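Mevalonate kinase, putative (Leishmania major, PDB 2HFU) probably phosphorylates (R)-mevalonate with ATP to give 5-phosphomevalonate, an early step of isoprenoid and sterol biosynthesis. Local coordinates at residues F25-V30 with G280-G285. Residues are numbered along the deposited sequence; the frame is centred on the assembly and turned at random.
Sequences FGEHFV and GAKLSG. With MEV ((R)-mevalonate), chain C.
Glu27 and Gly285 bring the two backbones within 5.4 Å, CA to CA, where the loop leaving strand 17-25 meets segment 280-285, on an edge strand of the four-stranded sheet, the short segments running 51° apart. The contact illustrates how a buried carboxylate can tie two distant parts of a chain together. Glu27 has CG wedged between its backbone N and carbonyl carbon, and a bend at chi2 swings the carboxylate over to the strand. There OE1 accepts the amide of Gly285 through its anti lone pair, N to OE1 2.8 Å and nearly straight at 167°. The Lys282 side chain comes to meet that of Glu27 from the opposite direction, curling at chi3 and chi4 until NZ lies 2.7 Å from Glu27 OE2 in a salt bridge, on the syn side and 20° out of the carboxylate plane; its bond to OE1 is weak. The same ammonium donates to the carbonyl O of Leu283, 2.8 Å from NZ, and to that of Leu24, so its rotation is probably fixed. Leu283 CD1 adds a van der Waals contact to the aliphatic Glu27 CG, 4.0 Å away. Next along the loop, the His28 amide binds mevalonate O7 (N to O7 2.7 Å), while mevalonate C6 sits centrally over one face of the His28 ring, whose NE2 bonds to Thr286 O. Lys282 to Gly285 fall in the KLSGTG sequence, consistent with the glycine-rich C-terminal motif of GHMP kinases, here joined to the mevalonate-binding loop.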
ATOM      1  N   PHE A  25      -4.585   9.641  -3.918  1.00 17.63           N
ATOM      2  CA  PHE A  25      -4.904  10.951  -3.352  1.00 17.87           C
ATOM      3  C   PHE A  25      -5.100  10.905  -1.836  1.00 17.76           C
ATOM      4  O   PHE A  25      -5.667   9.971  -1.301  1.00 17.71           O
ATOM      5  CB  PHE A  25      -6.156  11.545  -3.987  1.00 17.77           C
ATOM      6  CG  PHE A  25      -6.043  11.791  -5.458  1.00 17.90           C
ATOM      7  CD1 PHE A  25      -5.836  13.059  -5.943  1.00 17.67           C
ATOM      8  CD2 PHE A  25      -6.170  10.759  -6.360  1.00 18.77           C
ATOM      9  CE1 PHE A  25      -5.743  13.279  -7.278  1.00 17.59           C
ATOM     10  CE2 PHE A  25      -6.075  10.997  -7.705  1.00 17.75           C
ATOM     11  CZ  PHE A  25      -5.859  12.249  -8.156  1.00 17.86           C
ATOM     12  N   GLY A  26      -4.640  11.948  -1.161  1.00 17.94           N
ATOM     13  CA  GLY A  26      -5.174  12.312   0.133  1.00 17.46           C
ATOM     14  C   GLY A  26      -4.368  11.912   1.358  1.00 17.18           C
ATOM     15  O   GLY A  26      -4.824  12.075   2.472  1.00 17.97           O
ATOM     16  N   GLU A  27      -3.155  11.424   1.161  1.00 17.00           N
ATOM     17  CA  GLU A  27      -2.262  11.206   2.295  1.00 16.79           C
ATOM     18  C   GLU A  27      -2.179  12.489   3.127  1.00 16.96           C
ATOM     19  O   GLU A  27      -2.219  13.601   2.579  1.00 16.24           O
ATOM     20  CB  GLU A  27      -0.867  10.749   1.858  1.00 16.50           C
ATOM     21  CG  GLU A  27      -0.163  11.659   0.862  1.00 16.61           C
ATOM     22  CD  GLU A  27      -0.439  11.258  -0.573  1.00 17.47           C
ATOM     23  OE1 GLU A  27       0.068  10.199  -0.999  1.00 17.58           O
ATOM     24  OE2 GLU A  27      -1.165  11.994  -1.268  1.00 17.03           O
ATOM     25  N   HIS A  28      -2.100  12.308   4.443  1.00 15.75           N
ATOM     26  CA  HIS A  28      -2.028  13.390   5.433  1.00 16.05           C
ATOM     27  C   HIS A  28      -3.323  14.174   5.641  1.00 15.94           C
ATOM     28  O   HIS A  28      -3.721  14.416   6.783  1.00 16.48           O
ATOM     29  CB  HIS A  28      -0.843  14.328   5.171  1.00 15.65           C
ATOM     30  CG  HIS A  28       0.486  13.686   5.407  1.00 15.47           C
ATOM     31  ND1 HIS A  28       0.999  13.487   6.669  1.00 16.72           N
ATOM     32  CD2 HIS A  28       1.397  13.177   4.545  1.00 16.25           C
ATOM     33  CE1 HIS A  28       2.174  12.893   6.576  1.00 15.04           C
ATOM     34  NE2 HIS A  28       2.437  12.691   5.297  1.00 17.63           N
ATOM     35  N   PHE A  29      -3.971  14.572   4.550  1.00 15.97           N
ATOM     36  CA  PHE A  29      -5.235  15.303   4.638  1.00 16.25           C
ATOM     37  C   PHE A  29      -6.374  14.420   5.146  1.00 16.05           C
ATOM     38  O   PHE A  29      -7.300  14.910   5.787  1.00 15.83           O
ATOM     39  CB  PHE A  29      -5.600  15.943   3.296  1.00 15.70           C
ATOM     40  CG  PHE A  29      -4.622  16.997   2.845  1.00 16.05           C
ATOM     41  CD1 PHE A  29      -3.829  16.789   1.721  1.00 15.86           C
ATOM     42  CD2 PHE A  29      -4.481  18.190   3.556  1.00 16.49           C
ATOM     43  CE1 PHE A  29      -2.914  17.754   1.306  1.00 15.85           C
ATOM     44  CE2 PHE A  29      -3.570  19.164   3.148  1.00 15.73           C
ATOM     45  CZ  PHE A  29      -2.787  18.943   2.020  1.00 15.85           C
ATOM     46  N   VAL A  30      -6.281  13.121   4.867  1.00 16.01           N
ATOM     47  CA  VAL A  30      -7.267  12.140   5.326  1.00 15.89           C
ATOM     48  C   VAL A  30      -7.339  12.078   6.857  1.00 16.33           C
ATOM     49  O   VAL A  30      -8.401  11.802   7.424  1.00 16.86           O
ATOM     50  CB  VAL A  30      -6.987  10.729   4.724  1.00 16.09           C
ATOM     51  CG1 VAL A  30      -5.644  10.170   5.208  1.00 15.59           C
ATOM     52  CG2 VAL A  30      -8.135   9.758   5.011  1.00 14.69           C
ATOM     53  N   GLY A 280       0.502  12.374 -14.555  1.00 17.40           N
ATOM     54  CA  GLY A 280       0.632  12.983 -13.242  1.00 16.71           C
ATOM     55  C   GLY A 280       1.680  12.259 -12.434  1.00 16.98           C
ATOM     56  O   GLY A 280       1.960  11.082 -12.678  1.00 16.78           O
ATOM     57  N   ALA A 281       2.267  12.967 -11.475  1.00 16.10           N
ATOM     58  CA  ALA A 281       3.291  12.390 -10.613  1.00 16.06           C
ATOM     59  C   ALA A 281       3.273  13.080  -9.260  1.00 15.73           C
ATOM     60  O   ALA A 281       3.129  14.300  -9.172  1.00 16.04           O
ATOM     61  CB  ALA A 281       4.669  12.504 -11.257  1.00 15.62           C
ATOM     62  N   LYS A 282       3.421  12.289  -8.203  1.00 15.36           N
ATOM     63  CA  LYS A 282       3.320  12.803  -6.847  1.00 13.81           C
ATOM     64  C   LYS A 282       3.934  11.835  -5.852  1.00 13.91           C
ATOM     65  O   LYS A 282       4.110  10.646  -6.144  1.00 13.03           O
ATOM     66  CB  LYS A 282       1.858  13.107  -6.477  1.00 14.38           C
ATOM     67  CG  LYS A 282       0.904  11.912  -6.517  1.00 12.94           C
ATOM     68  CD  LYS A 282      -0.498  12.314  -6.094  1.00 14.13           C
ATOM     69  CE  LYS A 282      -0.622  12.520  -4.583  1.00 12.97           C
ATOM     70  NZ  LYS A 282      -0.472  11.248  -3.822  1.00 14.71           N
ATOM     71  N   LEU A 283       4.268  12.359  -4.678  1.00 12.91           N
ATOM     72  CA  LEU A 283       4.651  11.521  -3.561  1.00 12.85           C
ATOM     73  C   LEU A 283       3.439  10.680  -3.169  1.00 13.21           C
ATOM     74  O   LEU A 283       2.293  11.077  -3.403  1.00 12.54           O
ATOM     75  CB  LEU A 283       5.149  12.369  -2.381  1.00 12.79           C
ATOM     76  CG  LEU A 283       4.213  13.323  -1.629  1.00 12.63           C
ATOM     77  CD1 LEU A 283       3.451  12.600  -0.522  1.00 13.06           C
ATOM     78  CD2 LEU A 283       5.006  14.477  -1.040  1.00 11.62           C
ATOM     79  N   SER A 284       3.697   9.514  -2.597  1.00 13.66           N
ATOM     80  CA  SER A 284       2.621   8.633  -2.179  1.00 15.00           C
ATOM     81  C   SER A 284       2.866   8.150  -0.760  1.00 15.68           C
ATOM     82  O   SER A 284       3.852   7.456  -0.497  1.00 17.25           O
ATOM     83  CB  SER A 284       2.479   7.449  -3.142  1.00 14.66           C
ATOM     84  OG  SER A 284       1.464   6.557  -2.710  1.00 14.56           O
ATOM     85  N   GLY A 285       1.968   8.530   0.144  1.00 16.07           N
ATOM     86  CA  GLY A 285       2.012   8.068   1.526  1.00 16.91           C
ATOM     87  C   GLY A 285       2.579   9.091   2.489  1.00 17.41           C
ATOM     88  O   GLY A 285       2.201  10.268   2.469  1.00 17.07           O
TER
HETATM   89  C8  MEV C 400       0.543   7.258   5.513  1.00 30.11           C
HETATM   90  O8  MEV C 400       0.612   6.011   4.812  1.00 31.98           O
HETATM   91  C2  MEV C 400      -0.744   7.989   5.136  1.00 28.21           C
HETATM   92  C3  MEV C 400      -1.146   9.122   6.092  1.00 27.71           C
HETATM   93  O7  MEV C 400      -2.262   9.809   5.519  1.00 24.89           O
HETATM   94  C4  MEV C 400      -1.531   8.618   7.490  1.00 28.17           C
HETATM   95  C5  MEV C 400      -2.856   7.879   7.563  1.00 29.58           C
HETATM   96  O3  MEV C 400      -3.111   7.247   8.609  1.00 31.70           O
HETATM   97  O4  MEV C 400      -3.658   7.912   6.603  1.00 30.18           O
HETATM   98  C6  MEV C 400      -0.017  10.140   6.217  1.00 26.61           C